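Local coordinates for tyrosine--tRNA ligase (Archaeoglobus fulgidus, PDB 2CYB), which attaches tyrosine to its cognate tRNA, probably by activating the amino acid with ATP and then passing it to the acceptor end of tRNA(Tyr), at residues A[238-243]-A[248-253]; A[119-124]-A[166-171]. One frame throughout, in Å; residues are numbered along the deposited sequence.

Contact 1: residues A[238-243]-A[248-253]; sequences KAYCPA and ENPILD
C241, A239 and I251 form one apolar patch of this contact. The sulfur of C241 lies 3.9 Å from I251 CB, and it gets there because SG is anti to the backbone N (chi1 -174°). The ethyl branch of I251 reaches past the cysteine, and its terminal CD1 meets A239 CB at 3.7 Å. A second apolar patch is made by Y240 and P250: proline CD approaches tyrosine CD2 at 4.0 Å, oblique to the ring. Within its own segment P242 covers a face of that ring, its CD standing 3.4 Å above the plane over the centre; P250 comes from the same side of the ring plane. Obliquely to the ring, E248 OE2 comes to 3.7 Å from Y240 CE2, the carboxylate turned 41° from the ring plane.

The pair closes a short loop between helix 229-237 and helix 250-263, in the helical part that follows the KMSKS region. N249 occupies the N-cap position, with P250 in the first turn, and the turn begins with a 2.9 Å bond from D253 N to N249 O. Helices 283-292 and 297-319 cover the same site: F290 touches both C241 and N249, and V304 touches I251.

Polar groups contribute no hydrogen bond between the segments. The Y240 carbonyl oxygen, buried with no partner in the model, faces P250 CD at 3.2 Å. One residue earlier, A239 O accepts a bond from K301 NZ. The N249 side chain packs against C241, its CG 3.9 Å from SG. An alanine here removes the amide packed on the sulfur, which would probably open a gap between C241 and the helix start and leave the N-cap position without a polar side chain for the first turn.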
ATOM      1  N   LYS A 238      20.579  38.950   0.418  1.00 41.46           N
ATOM      2  CA  LYS A 238      20.750  38.524  -0.967  1.00 41.39           C
ATOM      3  C   LYS A 238      19.505  37.927  -1.609  1.00 44.48           C
ATOM      4  O   LYS A 238      19.553  37.424  -2.733  1.00 40.01           O
ATOM      5  CB  LYS A 238      21.918  37.538  -1.077  1.00 53.59           C
ATOM      6  CG  LYS A 238      21.924  36.442  -0.032  1.00 60.51           C
ATOM      7  CD  LYS A 238      23.159  35.554  -0.171  1.00 64.27           C
ATOM      8  CE  LYS A 238      24.446  36.368  -0.109  1.00 68.55           C
ATOM      9  NZ  LYS A 238      24.511  37.214   1.117  1.00 69.75           N
ATOM     10  N   ALA A 239      18.381  37.999  -0.913  1.00 40.79           N
ATOM     11  CA  ALA A 239      17.148  37.447  -1.457  1.00 40.15           C
ATOM     12  C   ALA A 239      16.653  38.213  -2.677  1.00 41.55           C
ATOM     13  O   ALA A 239      16.935  39.401  -2.848  1.00 38.78           O
ATOM     14  CB  ALA A 239      16.063  37.430  -0.384  1.00 40.80           C
ATOM     15  N   TYR A 240      15.920  37.506  -3.527  1.00 40.13           N
ATOM     16  CA  TYR A 240      15.328  38.083  -4.721  1.00 41.82           C
ATOM     17  C   TYR A 240      14.197  38.990  -4.235  1.00 44.55           C
ATOM     18  O   TYR A 240      13.331  38.554  -3.474  1.00 38.74           O
ATOM     19  CB  TYR A 240      14.772  36.960  -5.596  1.00 44.92           C
ATOM     20  CG  TYR A 240      13.885  37.406  -6.735  1.00 48.85           C
ATOM     21  CD1 TYR A 240      14.375  38.219  -7.754  1.00 54.12           C
ATOM     22  CD2 TYR A 240      12.560  36.978  -6.815  1.00 53.82           C
ATOM     23  CE1 TYR A 240      13.567  38.593  -8.830  1.00 52.73           C
ATOM     24  CE2 TYR A 240      11.746  37.343  -7.883  1.00 51.51           C
ATOM     25  CZ  TYR A 240      12.255  38.149  -8.887  1.00 53.21           C
ATOM     26  OH  TYR A 240      11.455  38.499  -9.951  1.00 51.58           O
ATOM     27  N   CYS A 241      14.211  40.249  -4.661  1.00 42.13           N
ATOM     28  CA  CYS A 241      13.183  41.199  -4.244  1.00 42.02           C
ATOM     29  C   CYS A 241      13.040  42.310  -5.270  1.00 45.91           C
ATOM     30  O   CYS A 241      13.513  43.427  -5.058  1.00 46.53           O
ATOM     31  CB  CYS A 241      13.535  41.795  -2.876  1.00 42.67           C
ATOM     32  SG  CYS A 241      12.260  42.858  -2.135  1.00 42.69           S
ATOM     33  N   PRO A 242      12.383  42.013  -6.401  1.00 47.78           N
ATOM     34  CA  PRO A 242      12.164  42.978  -7.483  1.00 46.26           C
ATOM     35  C   PRO A 242      11.362  44.190  -7.022  1.00 52.31           C
ATOM     36  O   PRO A 242      10.267  44.054  -6.476  1.00 51.07           O
ATOM     37  CB  PRO A 242      11.423  42.154  -8.532  1.00 49.55           C
ATOM     38  CG  PRO A 242      10.672  41.154  -7.699  1.00 45.54           C
ATOM     39  CD  PRO A 242      11.719  40.734  -6.704  1.00 52.78           C
ATOM     40  N   ALA A 243      11.919  45.377  -7.243  1.00 47.00           N
ATOM     41  CA  ALA A 243      11.257  46.609  -6.845  1.00 47.63           C
ATOM     42  C   ALA A 243       9.907  46.738  -7.545  1.00 46.51           C
ATOM     43  O   ALA A 243       9.797  46.495  -8.746  1.00 49.42           O
ATOM     44  CB  ALA A 243      12.147  47.811  -7.179  1.00 41.42           C
ATOM     45  N   GLU A 248       5.153  36.717  -5.772  1.00 53.70           N
ATOM     46  CA  GLU A 248       6.360  35.908  -5.879  1.00 55.15           C
ATOM     47  C   GLU A 248       7.556  36.639  -5.276  1.00 50.45           C
ATOM     48  O   GLU A 248       8.706  36.273  -5.526  1.00 48.50           O
ATOM     49  CB  GLU A 248       6.661  35.552  -7.343  1.00 63.97           C
ATOM     50  CG  GLU A 248       7.809  34.552  -7.512  1.00 70.40           C
ATOM     51  CD  GLU A 248       8.289  34.417  -8.951  1.00 77.93           C
ATOM     52  OE1 GLU A 248       7.476  34.049  -9.824  1.00 80.12           O
ATOM     53  OE2 GLU A 248       9.487  34.676  -9.205  1.00 76.89           O
ATOM     54  N   ASN A 249       7.284  37.681  -4.494  1.00 45.01           N
ATOM     55  CA  ASN A 249       8.357  38.429  -3.847  1.00 40.15           C
ATOM     56  C   ASN A 249       8.532  37.826  -2.460  1.00 36.25           C
ATOM     57  O   ASN A 249       7.710  38.041  -1.567  1.00 37.27           O
ATOM     58  CB  ASN A 249       8.006  39.923  -3.750  1.00 36.03           C
ATOM     59  CG  ASN A 249       9.184  40.775  -3.285  1.00 36.22           C
ATOM     60  OD1 ASN A 249       9.431  41.860  -3.822  1.00 41.39           O
ATOM     61  ND2 ASN A 249       9.909  40.291  -2.282  1.00 34.21           N
ATOM     62  N   PRO A 250       9.611  37.053  -2.270  1.00 33.81           N
ATOM     63  CA  PRO A 250       9.972  36.368  -1.025  1.00 36.09           C
ATOM     64  C   PRO A 250       9.970  37.242   0.220  1.00 31.79           C
ATOM     65  O   PRO A 250       9.550  36.807   1.290  1.00 33.67           O
ATOM     66  CB  PRO A 250      11.368  35.823  -1.327  1.00 40.45           C
ATOM     67  CG  PRO A 250      11.339  35.618  -2.801  1.00 40.91           C
ATOM     68  CD  PRO A 250      10.658  36.855  -3.288  1.00 39.28           C
ATOM     69  N   ILE A 251      10.463  38.467   0.088  1.00 32.47           N
ATOM     70  CA  ILE A 251      10.517  39.375   1.223  1.00 32.27           C
ATOM     71  C   ILE A 251       9.122  39.884   1.574  1.00 27.97           C
ATOM     72  O   ILE A 251       8.748  39.923   2.750  1.00 31.93           O
ATOM     73  CB  ILE A 251      11.464  40.561   0.927  1.00 29.80           C
ATOM     74  CG1 ILE A 251      12.838  40.014   0.543  1.00 33.52           C
ATOM     75  CG2 ILE A 251      11.583  41.469   2.143  1.00 32.12           C
ATOM     76  CD1 ILE A 251      13.420  39.044   1.563  1.00 33.86           C
ATOM     77  N   LEU A 252       8.356  40.265   0.558  1.00 31.33           N
ATOM     78  CA  LEU A 252       7.000  40.739   0.788  1.00 33.04           C
ATOM     79  C   LEU A 252       6.185  39.612   1.411  1.00 35.93           C
ATOM     80  O   LEU A 252       5.340  39.850   2.277  1.00 31.66           O
ATOM     81  CB  LEU A 252       6.355  41.183  -0.521  1.00 31.98           C
ATOM     82  CG  LEU A 252       6.656  42.621  -0.943  1.00 42.68           C
ATOM     83  CD1 LEU A 252       5.961  42.920  -2.261  1.00 50.86           C
ATOM     84  CD2 LEU A 252       6.175  43.579   0.140  1.00 40.85           C
ATOM     85  N   ASP A 253       6.454  38.383   0.978  1.00 32.89           N
ATOM     86  CA  ASP A 253       5.743  37.226   1.502  1.00 30.55           C
ATOM     87  C   ASP A 253       5.980  37.065   2.992  1.00 31.04           C
ATOM     88  O   ASP A 253       5.051  36.756   3.734  1.00 33.88           O
ATOM     89  CB  ASP A 253       6.159  35.941   0.768  1.00 34.44           C
ATOM     90  CG  ASP A 253       5.532  35.830  -0.616  1.00 42.63           C
ATOM     91  OD1 ASP A 253       5.972  34.966  -1.410  1.00 47.65           O
ATOM     92  OD2 ASP A 253       4.595  36.602  -0.910  1.00 41.41           O
TER

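Contact 2: residues A[119-124]-A[166-171]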
ATOM      1  N   ARG A 119      -6.082  -1.934  14.503  1.00 31.67           N
ATOM      2  CA  ARG A 119      -6.879  -2.770  13.613  1.00 34.87           C
ATOM      3  C   ARG A 119      -7.933  -2.012  12.813  1.00 29.72           C
ATOM      4  O   ARG A 119      -8.107  -2.259  11.617  1.00 35.09           O
ATOM      5  CB  ARG A 119      -7.569  -3.883  14.401  1.00 41.15           C
ATOM      6  CG  ARG A 119      -8.408  -4.801  13.523  1.00 41.46           C
ATOM      7  CD  ARG A 119      -9.540  -5.442  14.302  1.00 54.58           C
ATOM      8  NE  ARG A 119     -10.327  -6.339  13.463  1.00 59.64           N
ATOM      9  CZ  ARG A 119      -9.896  -7.518  13.026  1.00 61.02           C
ATOM     10  NH1 ARG A 119     -10.677  -8.271  12.264  1.00 61.21           N
ATOM     11  NH2 ARG A 119      -8.687  -7.948  13.365  1.00 56.73           N
ATOM     12  N   ASP A 120      -8.654  -1.107  13.468  1.00 30.88           N
ATOM     13  CA  ASP A 120      -9.683  -0.344  12.770  1.00 34.42           C
ATOM     14  C   ASP A 120      -9.093   0.573  11.705  1.00 30.90           C
ATOM     15  O   ASP A 120      -9.672   0.745  10.631  1.00 29.99           O
ATOM     16  CB  ASP A 120     -10.505   0.492  13.752  1.00 38.35           C
ATOM     17  CG  ASP A 120     -11.619  -0.303  14.403  1.00 49.71           C
ATOM     18  OD1 ASP A 120     -12.389   0.286  15.189  1.00 55.28           O
ATOM     19  OD2 ASP A 120     -11.725  -1.516  14.122  1.00 54.01           O
ATOM     20  N   TYR A 121      -7.945   1.162  12.003  1.00 26.23           N
ATOM     21  CA  TYR A 121      -7.315   2.060  11.038  1.00 29.63           C
ATOM     22  C   TYR A 121      -6.747   1.289   9.845  1.00 27.08           C
ATOM     23  O   TYR A 121      -6.928   1.692   8.697  1.00 29.02           O
ATOM     24  CB  TYR A 121      -6.197   2.855  11.696  1.00 32.53           C
ATOM     25  CG  TYR A 121      -5.588   3.895  10.780  1.00 25.28           C
ATOM     26  CD1 TYR A 121      -6.095   5.197  10.727  1.00 25.94           C
ATOM     27  CD2 TYR A 121      -4.490   3.579   9.981  1.00 26.38           C
ATOM     28  CE1 TYR A 121      -5.507   6.167   9.901  1.00 29.97           C
ATOM     29  CE2 TYR A 121      -3.899   4.539   9.146  1.00 28.05           C
ATOM     30  CZ  TYR A 121      -4.407   5.825   9.115  1.00 28.86           C
ATOM     31  OH  TYR A 121      -3.781   6.768   8.325  1.00 29.34           O
ATOM     32  N   VAL A 122      -6.068   0.180  10.107  1.00 27.90           N
ATOM     33  CA  VAL A 122      -5.503  -0.595   9.005  1.00 30.36           C
ATOM     34  C   VAL A 122      -6.600  -1.147   8.102  1.00 28.43           C
ATOM     35  O   VAL A 122      -6.461  -1.167   6.880  1.00 25.01           O
ATOM     36  CB  VAL A 122      -4.615  -1.752   9.516  1.00 36.32           C
ATOM     37  CG1 VAL A 122      -3.436  -1.190  10.284  1.00 36.09           C
ATOM     38  CG2 VAL A 122      -5.420  -2.692  10.387  1.00 46.99           C
ATOM     39  N   LEU A 123      -7.707  -1.576   8.693  1.00 27.63           N
ATOM     40  CA  LEU A 123      -8.794  -2.095   7.887  1.00 28.72           C
ATOM     41  C   LEU A 123      -9.319  -0.985   6.973  1.00 28.33           C
ATOM     42  O   LEU A 123      -9.645  -1.236   5.805  1.00 29.26           O
ATOM     43  CB  LEU A 123      -9.900  -2.641   8.794  1.00 30.47           C
ATOM     44  CG  LEU A 123     -10.804  -3.763   8.278  1.00 46.71           C
ATOM     45  CD1 LEU A 123     -10.118  -4.612   7.212  1.00 39.19           C
ATOM     46  CD2 LEU A 123     -11.178  -4.630   9.475  1.00 48.23           C
ATOM     47  N   ASP A 124      -9.390   0.245   7.488  1.00 26.49           N
ATOM     48  CA  ASP A 124      -9.856   1.365   6.670  1.00 25.99           C
ATOM     49  C   ASP A 124      -8.890   1.621   5.513  1.00 25.75           C
ATOM     50  O   ASP A 124      -9.313   1.975   4.406  1.00 23.86           O
ATOM     51  CB  ASP A 124      -9.987   2.636   7.509  1.00 27.16           C
ATOM     52  CG  ASP A 124     -11.324   2.730   8.216  1.00 35.03           C
ATOM     53  OD1 ASP A 124     -11.441   3.564   9.133  1.00 30.35           O
ATOM     54  OD2 ASP A 124     -12.251   1.979   7.847  1.00 34.36           O
ATOM     55  N   ILE A 166      -7.800  12.342   8.682  1.00 27.56           N
ATOM     56  CA  ILE A 166      -8.850  13.336   8.866  1.00 29.80           C
ATOM     57  C   ILE A 166     -10.025  12.713   9.629  1.00 34.45           C
ATOM     58  O   ILE A 166     -10.511  13.273  10.615  1.00 33.86           O
ATOM     59  CB  ILE A 166      -9.347  13.878   7.501  1.00 27.05           C
ATOM     60  CG1 ILE A 166      -8.220  14.663   6.813  1.00 28.99           C
ATOM     61  CG2 ILE A 166     -10.565  14.770   7.704  1.00 28.59           C
ATOM     62  CD1 ILE A 166      -8.505  14.990   5.364  1.00 29.66           C
ATOM     63  N   ALA A 167     -10.456  11.540   9.183  1.00 32.13           N
ATOM     64  CA  ALA A 167     -11.573  10.848   9.827  1.00 34.64           C
ATOM     65  C   ALA A 167     -11.240  10.331  11.222  1.00 33.49           C
ATOM     66  O   ALA A 167     -12.012  10.520  12.161  1.00 34.91           O
ATOM     67  CB  ALA A 167     -12.035   9.695   8.958  1.00 31.78           C
ATOM     68  N   HIS A 168     -10.096   9.675  11.363  1.00 32.17           N
ATOM     69  CA  HIS A 168      -9.723   9.120  12.657  1.00 29.12           C
ATOM     70  C   HIS A 168      -9.368  10.137  13.736  1.00 35.52           C
ATOM     71  O   HIS A 168      -9.416   9.814  14.922  1.00 36.12           O
ATOM     72  CB  HIS A 168      -8.604   8.092  12.476  1.00 33.23           C
ATOM     73  CG  HIS A 168      -9.081   6.796  11.895  1.00 29.10           C
ATOM     74  ND1 HIS A 168      -9.215   5.650  12.645  1.00 28.91           N
ATOM     75  CD2 HIS A 168      -9.514   6.485  10.650  1.00 23.30           C
ATOM     76  CE1 HIS A 168      -9.712   4.685  11.889  1.00 29.57           C
ATOM     77  NE2 HIS A 168      -9.903   5.167  10.673  1.00 30.03           N
ATOM     78  N   LEU A 169      -9.020  11.360  13.339  1.00 28.90           N
ATOM     79  CA  LEU A 169      -8.706  12.398  14.314  1.00 34.61           C
ATOM     80  C   LEU A 169      -9.946  13.268  14.570  1.00 34.92           C
ATOM     81  O   LEU A 169      -9.886  14.257  15.308  1.00 33.67           O
ATOM     82  CB  LEU A 169      -7.538  13.265  13.815  1.00 29.52           C
ATOM     83  CG  LEU A 169      -6.180  12.558  13.719  1.00 31.33           C
ATOM     84  CD1 LEU A 169      -5.188  13.450  12.974  1.00 36.55           C
ATOM     85  CD2 LEU A 169      -5.661  12.224  15.111  1.00 35.81           C
ATOM     86  N   GLY A 170     -11.065  12.897  13.951  1.00 36.11           N
ATOM     87  CA  GLY A 170     -12.301  13.647  14.128  1.00 36.04           C
ATOM     88  C   GLY A 170     -12.160  15.087  13.680  1.00 39.23           C
ATOM     89  O   GLY A 170     -12.679  16.007  14.308  1.00 36.22           O
ATOM     90  N   VAL A 171     -11.464  15.279  12.569  1.00 37.02           N
ATOM     91  CA  VAL A 171     -11.221  16.606  12.026  1.00 34.99           C
ATOM     92  C   VAL A 171     -12.349  17.116  11.134  1.00 35.11           C
ATOM     93  O   VAL A 171     -12.880  16.384  10.300  1.00 34.06           O
ATOM     94  CB  VAL A 171      -9.874  16.609  11.252  1.00 33.57           C
ATOM     95  CG1 VAL A 171      -9.725  17.870  10.414  1.00 35.02           C
ATOM     96  CG2 VAL A 171      -8.734  16.491  12.242  1.00 35.10           C
TER
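H168 and Y121 meet in a T-shaped stack. The edge of the tyrosine points at one face of the imidazole: Y121 CD1 stands 3.5 Å above that plane, over its centre, and comes to 3.6 Å from H168 CG. Ring centroids are 4.8 Å apart and the planes are inclined at 72°. Y121 carries its CG anti to the backbone N (chi1 -175°), which carries the ring out from the helix and sets its CD1 edge against the histidine. The imidazole also rests on the root of the tyrosine, with CE1 3.7 Å from Y121 CA.

This contact joins helix 119-131 to the end of helix 154-168, both in the insertion between strands 108-111 and 173-177 of the Rossmann fold, consistent with the connective polypeptide of class I synthetases. Just beyond H168 the chain leaves the helix through a Schellman motif at G170, whose positive phi suits glycine; V171 N bonds back to I166 O and G170 N to A167 O. The other side of helix 119-131 packs on the second subunit, V122 against V122 of that chain.

The polar link is a His-carboxylate hydrogen bond. H168 NE2 donates to D124 OD1 over 2.7 Å at an N-H...O angle of 153°. The oxygen lies near the ring plane and receives the proton on its anti lone pair, while the carboxylate is turned steeply to the imidazole. OD1 is also bonded to Y196 OH, so two partners grip one oxygen, and its negative charge would probably favour a protonated imidazole. Y121 is tied at its far end by a bond from OH to M161 O. Its side chain comes within about 3 Å of the side chain of D165, an L-tyrosine-binding residue, placing Y121 in the second shell of the substrate pocket.

Overall arrangement
The two contacts lie on opposite sides of the chain's centre, 42 Å apart between centres and about 25 Å between nearest atoms, and do not touch. Along the sequence they follow in series: contact 2 is complete before contact 1 begins. The helices of contact 2, 119-131 and 154-168, come in the chain between strands 108-111 and 173-177 of the parallel part of the sheet. Contact 1 lies beyond the KMSKS region, away from the annotated sites, and sets the start of helix 250-263 against the preceding loop. No helix or strand is shared; contact 2 lies beside the L-tyrosine pocket and near the second subunit, contact 1 in the helical part toward the C-terminus.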